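Dephospho-CoA kinase (Mycobacterium paratuberculosis, PDB 6N39) probably catalyses the last step of coenzyme A biosynthesis, the ATP-dependent phosphorylation of the 3'-hydroxyl group of dephospho-CoA. Local coordinates at residues I12-G17 and S23-A28; R44-P49 and P97-R102. All coordinates share one frame; numbering follows the deposited sequence.

How the interactions relate
Both contacts lie in the CoaE kinase region, on the same side of the chain's centre. Interaction 1 comes first from the N terminus. Strand 10-16 runs into a short loop, and helix 22-31 folds back against the strand. Only five residues separate the two segments. The chain then passes through strand 35-38 and helix 39-45 to reach interaction 2. There residues 44-49 meet helix 87-109, closing a mostly helical excursion of 47 residues. The two loops follow in series and neither nest nor cross. The centres of interactions 1 and 2 are about 21 Å apart, and the two do not touch. Interaction 1 ties a helix to the parallel sheet, whereas interaction 2 joins the turn that follows helix 39-45 to helix 87-109 at the surface.

Interaction 1 (I12-G17 and S23-A28); sequences IGLTGG and SALSSA. With ACT (acetate ion), chain B.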
ATOM      1  N   ILE A  12      10.406   1.515   0.356  1.00 36.07           N
ATOM      2  CA  ILE A  12       9.537   2.666   0.160  1.00 33.09           C
ATOM      3  C   ILE A  12       9.693   3.130  -1.279  1.00 40.72           C
ATOM      4  O   ILE A  12      10.809   3.420  -1.722  1.00 40.58           O
ATOM      5  CB  ILE A  12       9.871   3.799   1.145  1.00 34.14           C
ATOM      6  CG1 ILE A  12       9.707   3.308   2.592  1.00 35.62           C
ATOM      7  CG2 ILE A  12       8.983   5.014   0.886  1.00 39.14           C
ATOM      8  CD1 ILE A  12      10.114   4.351   3.616  1.00 41.14           C
ATOM      9  N   GLY A  13       8.584   3.212  -2.010  1.00 39.03           N
ATOM     10  CA  GLY A  13       8.629   3.836  -3.332  1.00 38.35           C
ATOM     11  C   GLY A  13       8.565   5.353  -3.195  1.00 40.35           C
ATOM     12  O   GLY A  13       7.821   5.889  -2.376  1.00 43.31           O
ATOM     13  N   LEU A  14       9.365   6.047  -4.008  1.00 39.76           N
ATOM     14  CA  LEU A  14       9.444   7.502  -3.971  1.00 37.65           C
ATOM     15  C   LEU A  14       9.337   8.051  -5.385  1.00 42.60           C
ATOM     16  O   LEU A  14      10.023   7.565  -6.294  1.00 46.30           O
ATOM     17  CB  LEU A  14      10.756   7.974  -3.335  1.00 38.92           C
ATOM     18  CG  LEU A  14      11.063   9.481  -3.454  1.00 49.25           C
ATOM     19  CD1 LEU A  14      10.099  10.288  -2.614  1.00 51.16           C
ATOM     20  CD2 LEU A  14      12.482   9.786  -3.033  1.00 61.72           C
ATOM     21  N   THR A  15       8.481   9.057  -5.577  1.00 40.71           N
ATOM     22  CA  THR A  15       8.354   9.659  -6.900  1.00 48.08           C
ATOM     23  C   THR A  15       7.844  11.091  -6.761  1.00 43.88           C
ATOM     24  O   THR A  15       7.689  11.617  -5.657  1.00 47.22           O
ATOM     25  CB  THR A  15       7.465   8.790  -7.817  1.00 44.12           C
ATOM     26  OG1 THR A  15       7.750   9.077  -9.189  1.00 47.84           O
ATOM     27  CG2 THR A  15       5.969   9.001  -7.566  1.00 43.94           C
ATOM     28  N   GLY A  16       7.583  11.710  -7.896  1.00 50.98           N
ATOM     29  CA  GLY A  16       7.111  13.075  -7.979  1.00 44.57           C
ATOM     30  C   GLY A  16       7.427  13.637  -9.336  1.00 49.97           C
ATOM     31  O   GLY A  16       8.330  13.176 -10.035  1.00 48.96           O
ATOM     32  N   GLY A  17       6.650  14.645  -9.725  1.00 47.80           N
ATOM     33  CA  GLY A  17       6.827  15.232 -11.029  1.00 50.36           C
ATOM     34  C   GLY A  17       8.084  16.075 -11.118  1.00 60.54           C
ATOM     35  O   GLY A  17       8.684  16.462 -10.119  1.00 53.18           O
ATOM     36  N   SER A  23      14.760  14.511  -5.964  1.00 47.77           N
ATOM     37  CA  SER A  23      16.139  14.254  -5.549  1.00 56.15           C
ATOM     38  C   SER A  23      16.457  14.906  -4.210  1.00 49.20           C
ATOM     39  O   SER A  23      17.184  14.329  -3.392  1.00 48.24           O
ATOM     40  CB  SER A  23      17.114  14.753  -6.621  1.00 57.15           C
ATOM     41  OG  SER A  23      17.041  13.925  -7.765  1.00 74.43           O
ATOM     42  N   ALA A  24      15.931  16.109  -3.972  1.00 43.92           N
ATOM     43  CA  ALA A  24      16.113  16.755  -2.675  1.00 51.53           C
ATOM     44  C   ALA A  24      15.494  15.931  -1.548  1.00 48.37           C
ATOM     45  O   ALA A  24      16.086  15.789  -0.470  1.00 47.25           O
ATOM     46  CB  ALA A  24      15.517  18.163  -2.709  1.00 44.22           C
ATOM     47  N   LEU A  25      14.310  15.358  -1.780  1.00 45.33           N
ATOM     48  CA  LEU A  25      13.661  14.593  -0.720  1.00 43.55           C
ATOM     49  C   LEU A  25      14.401  13.289  -0.480  1.00 42.57           C
ATOM     50  O   LEU A  25      14.558  12.847   0.666  1.00 41.12           O
ATOM     51  CB  LEU A  25      12.194  14.336  -1.074  1.00 37.80           C
ATOM     52  CG  LEU A  25      11.409  13.403  -0.143  1.00 40.46           C
ATOM     53  CD1 LEU A  25      11.502  13.853   1.331  1.00 37.62           C
ATOM     54  CD2 LEU A  25       9.960  13.343  -0.565  1.00 37.94           C
ATOM     55  N   SER A  26      14.861  12.664  -1.561  1.00 39.97           N
ATOM     56  CA  SER A  26      15.717  11.493  -1.454  1.00 40.76           C
ATOM     57  C   SER A  26      16.941  11.785  -0.584  1.00 42.48           C
ATOM     58  O   SER A  26      17.289  11.006   0.308  1.00 41.85           O
ATOM     59  CB  SER A  26      16.125  11.065  -2.870  1.00 48.81           C
ATOM     60  OG  SER A  26      17.020   9.985  -2.844  1.00 59.15           O
ATOM     61  N   SER A  27      17.607  12.914  -0.832  1.00 37.26           N
ATOM     62  CA  SER A  27      18.764  13.270  -0.019  1.00 39.38           C
ATOM     63  C   SER A  27      18.372  13.496   1.439  1.00 44.63           C
ATOM     64  O   SER A  27      19.116  13.117   2.347  1.00 43.77           O
ATOM     65  CB  SER A  27      19.447  14.508  -0.601  1.00 42.58           C
ATOM     66  OG  SER A  27      20.472  14.974   0.261  1.00 54.98           O
ATOM     67  N   ALA A  28      17.214  14.119   1.680  1.00 41.00           N
ATOM     68  CA  ALA A  28      16.749  14.332   3.053  1.00 42.69           C
ATOM     69  C   ALA A  28      16.553  13.003   3.793  1.00 42.03           C
ATOM     70  O   ALA A  28      16.972  12.842   4.960  1.00 44.19           O
ATOM     71  CB  ALA A  28      15.451  15.142   3.029  1.00 36.74           C
TER
HETATM   72  C   ACT B 501      13.801  16.746  -8.733  1.00 65.35           C
HETATM   73  O   ACT B 501      12.705  17.268  -9.098  1.00 77.02           O
HETATM   74  OXT ACT B 501      14.221  15.569  -8.949  1.00 61.27           O
HETATM   75  CH3 ACT B 501      14.785  17.665  -7.895  1.00 51.90           C
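Leu14 of the strand puts its two methyl groups on two neighbouring residues of the helix. CD1 meets CD2 of Leu25 at 3.7 Å. CD2 turns to Ser26 and lies 3.9 Å from its CB. The CB of Leu14 points toward the helix, and that of Leu25 points back toward the strand. Their branched ends cross at a slant and meet methyl to methyl. In Leu14, CG is turned opposite the backbone N (chi1 170°), and the fork beyond it spreads one methyl to each helix residue. Ser26 meets the leucine with CB rather than its hydroxyl, and Ser26 CA is 4.0 Å from Leu14 CD2. The touching residues are all buried, and the contact is apolar.

Other parts of the sheet and a long helix enclose this pair. Leu14 also rests on Val117 of strand 115-119. Leu25 reaches Val136 and Val138 of strand 135-139 and Ala194 of helix 187-210.

At the start of the helix an acetate ion, probably from the crystallisation liquor, is bound. Its OXT accepts a hydrogen bond from Ser23 N at 3.2 Å, with an N-H...O angle of 153°. The Ser23 OG bond to the same oxygen is weak, at 3.5 Å. Gly21 N also bonds to the ion. Ser23 and Ala24 belong to the predicted ATP-binding site. The anion held by backbone N-H groups at the helix start is consistent with a phosphate-binding loop. The strand-loop-helix arrangement is that of the Walker A motif, or P-loop, of P-loop kinases.

Interaction 2 (R44-P49 and P97-R102); sequences REVVRP and PLVGAR
Val46 reaches across to helix 87-109 and makes the closest contacts with it. Its CB points toward the helix and lies 4.1 Å from CB of Leu98. The two side chains approach at an angle to one another. From CB the valine forks. CG1 stands beside the backbone N and opposite the carbonyl carbon (chi1 -58°). This places it over the backbone of Leu98, 4.0 Å from Leu98 O and 4.1 Å from Leu98 CB. CG1 is a methyl group, so it only packs against this oxygen, which accepts the helical hydrogen bond from Arg102 N. The other branch, CG2, is flanked by both the backbone N and the carbonyl carbon. It turns to the next helix residue and lies 4.2 Å from CG2 of Val99. One valine thus touches two successive residues, Leu98 with CB and CG1, and Val99 with CG2.

A pair of opposite charges lies beside this apolar patch. Glu45 OE1 is 4.6 Å from Arg102 NE, too far for a salt bridge. The carboxylate oxygen stands far off the plane of the guanidinium group, where none of its N-H bonds is aimed. Any attraction is therefore probably general and electrostatic. Arg102 has a salt bridge through NH1 to Glu105 of its own helix.

Val46 lies in a type I beta turn from Glu45 to Arg48, where the backbone bond Arg48 N to Glu45 O measures 3.2 Å. Thr51 OG1 is hydrogen-bonded to Val46 O and Arg48 O, which must share its single proton. The contact is at the surface, away from the annotated sites. Just before the turn, Ile42 of helix 39-45 touches Val99 and Arg102. The turn thereby extends the packing of helix 39-45, which follows strand 35-38 at the sheet edge, along helix 87-109, which leads toward strand 115-119.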
ATOM      1  N   ARG A  44      23.252   5.152 -15.292  1.00 76.29           N
ATOM      2  CA  ARG A  44      24.337   5.986 -15.808  1.00 75.75           C
ATOM      3  C   ARG A  44      25.689   5.501 -15.300  1.00 75.87           C
ATOM      4  O   ARG A  44      26.693   5.629 -16.010  1.00 85.38           O
ATOM      5  CB  ARG A  44      24.111   7.457 -15.446  1.00 65.78           C
ATOM      6  N   GLU A  45      25.731   4.908 -14.096  1.00 71.48           N
ATOM      7  CA  GLU A  45      27.008   4.457 -13.541  1.00 73.31           C
ATOM      8  C   GLU A  45      27.555   3.237 -14.280  1.00 82.22           C
ATOM      9  O   GLU A  45      28.765   3.144 -14.518  1.00 85.36           O
ATOM     10  CB  GLU A  45      26.866   4.152 -12.050  1.00 75.86           C
ATOM     11  CG  GLU A  45      26.888   5.384 -11.158  1.00 85.45           C
ATOM     12  CD  GLU A  45      26.684   5.052  -9.689  1.00 98.35           C
ATOM     13  OE1 GLU A  45      26.469   3.865  -9.363  1.00102.22           O
ATOM     14  OE2 GLU A  45      26.733   5.983  -8.855  1.00102.61           O
ATOM     15  N   VAL A  46      26.685   2.291 -14.655  1.00 81.02           N
ATOM     16  CA  VAL A  46      27.165   1.058 -15.291  1.00 78.57           C
ATOM     17  C   VAL A  46      27.627   1.262 -16.726  1.00 85.36           C
ATOM     18  O   VAL A  46      28.152   0.320 -17.341  1.00 83.93           O
ATOM     19  CB  VAL A  46      26.096  -0.056 -15.244  1.00 75.71           C
ATOM     20  CG1 VAL A  46      25.684  -0.346 -13.794  1.00 67.97           C
ATOM     21  CG2 VAL A  46      24.885   0.311 -16.088  1.00 72.04           C
ATOM     22  N   VAL A  47      27.471   2.463 -17.280  1.00 85.18           N
ATOM     23  CA  VAL A  47      27.946   2.761 -18.623  1.00 88.47           C
ATOM     24  C   VAL A  47      29.057   3.814 -18.607  1.00 95.34           C
ATOM     25  O   VAL A  47      29.334   4.439 -19.627  1.00104.15           O
ATOM     26  CB  VAL A  47      26.782   3.184 -19.540  1.00 84.62           C
ATOM     27  CG1 VAL A  47      25.853   2.011 -19.782  1.00 79.97           C
ATOM     28  CG2 VAL A  47      26.008   4.345 -18.926  1.00 80.47           C
ATOM     29  N   ARG A  48      29.707   4.005 -17.458  1.00 88.86           N
ATOM     30  CA  ARG A  48      30.768   4.991 -17.339  1.00 94.07           C
ATOM     31  C   ARG A  48      32.027   4.496 -18.051  1.00102.58           C
ATOM     32  O   ARG A  48      32.163   3.300 -18.330  1.00 98.79           O
ATOM     33  CB  ARG A  48      31.058   5.281 -15.867  1.00 88.37           C
ATOM     34  N   PRO A  49      32.951   5.403 -18.381  1.00102.03           N
ATOM     35  CA  PRO A  49      34.186   4.985 -19.058  1.00105.99           C
ATOM     36  C   PRO A  49      34.921   3.893 -18.289  1.00104.28           C
ATOM     37  O   PRO A  49      34.999   3.913 -17.058  1.00102.85           O
ATOM     38  CB  PRO A  49      35.001   6.281 -19.126  1.00109.80           C
ATOM     39  CG  PRO A  49      33.967   7.355 -19.176  1.00109.80           C
ATOM     40  CD  PRO A  49      32.839   6.873 -18.300  1.00104.17           C
ATOM     41  N   PRO A  97      20.672  -6.238 -16.744  1.00 56.57           N
ATOM     42  CA  PRO A  97      21.334  -7.138 -15.782  1.00 53.56           C
ATOM     43  C   PRO A  97      22.408  -6.444 -14.962  1.00 57.42           C
ATOM     44  O   PRO A  97      22.571  -6.756 -13.778  1.00 57.53           O
ATOM     45  CB  PRO A  97      21.916  -8.241 -16.673  1.00 57.71           C
ATOM     46  CG  PRO A  97      21.049  -8.221 -17.912  1.00 60.73           C
ATOM     47  CD  PRO A  97      20.733  -6.769 -18.119  1.00 59.08           C
ATOM     48  N   LEU A  98      23.140  -5.498 -15.558  1.00 56.74           N
ATOM     49  CA  LEU A  98      24.163  -4.775 -14.811  1.00 51.83           C
ATOM     50  C   LEU A  98      23.537  -3.912 -13.723  1.00 52.77           C
ATOM     51  O   LEU A  98      24.055  -3.845 -12.598  1.00 53.35           O
ATOM     52  CB  LEU A  98      25.001  -3.922 -15.763  1.00 49.63           C
ATOM     53  CG  LEU A  98      25.719  -4.680 -16.881  1.00 56.96           C
ATOM     54  CD1 LEU A  98      26.268  -3.715 -17.907  1.00 58.50           C
ATOM     55  CD2 LEU A  98      26.831  -5.535 -16.304  1.00 58.01           C
ATOM     56  N   VAL A  99      22.412  -3.262 -14.040  1.00 54.19           N
ATOM     57  CA  VAL A  99      21.674  -2.498 -13.036  1.00 50.97           C
ATOM     58  C   VAL A  99      21.192  -3.412 -11.915  1.00 52.24           C
ATOM     59  O   VAL A  99      21.290  -3.071 -10.731  1.00 46.62           O
ATOM     60  CB  VAL A  99      20.501  -1.748 -13.691  1.00 46.11           C
ATOM     61  CG1 VAL A  99      19.660  -1.066 -12.626  1.00 45.02           C
ATOM     62  CG2 VAL A  99      21.011  -0.729 -14.696  1.00 52.83           C
ATOM     63  N   GLY A 100      20.642  -4.577 -12.272  1.00 50.69           N
ATOM     64  CA  GLY A 100      20.180  -5.508 -11.252  1.00 53.88           C
ATOM     65  C   GLY A 100      21.299  -5.972 -10.339  1.00 50.62           C
ATOM     66  O   GLY A 100      21.139  -6.028  -9.115  1.00 52.03           O
ATOM     67  N   ALA A 101      22.456  -6.293 -10.922  1.00 53.70           N
ATOM     68  CA  ALA A 101      23.596  -6.710 -10.114  1.00 54.43           C
ATOM     69  C   ALA A 101      24.036  -5.599  -9.173  1.00 52.74           C
ATOM     70  O   ALA A 101      24.310  -5.851  -7.991  1.00 54.55           O
ATOM     71  CB  ALA A 101      24.756  -7.142 -11.010  1.00 54.88           C
ATOM     72  N   ARG A 102      24.113  -4.361  -9.674  1.00 48.69           N
ATOM     73  CA  ARG A 102      24.536  -3.255  -8.818  1.00 53.70           C
ATOM     74  C   ARG A 102      23.545  -3.024  -7.680  1.00 54.73           C
ATOM     75  O   ARG A 102      23.944  -2.804  -6.531  1.00 53.44           O
ATOM     76  CB  ARG A 102      24.703  -1.983  -9.647  1.00 54.59           C
ATOM     77  CG  ARG A 102      25.143  -0.784  -8.832  1.00 60.73           C
ATOM     78  CD  ARG A 102      26.512  -1.034  -8.234  1.00 73.19           C
ATOM     79  NE  ARG A 102      26.795  -0.131  -7.127  1.00 85.14           N
ATOM     80  CZ  ARG A 102      27.664  -0.400  -6.158  1.00 94.37           C
ATOM     81  NH1 ARG A 102      28.325  -1.549  -6.168  1.00 99.17           N
ATOM     82  NH2 ARG A 102      27.866   0.471  -5.177  1.00 95.97           N
TER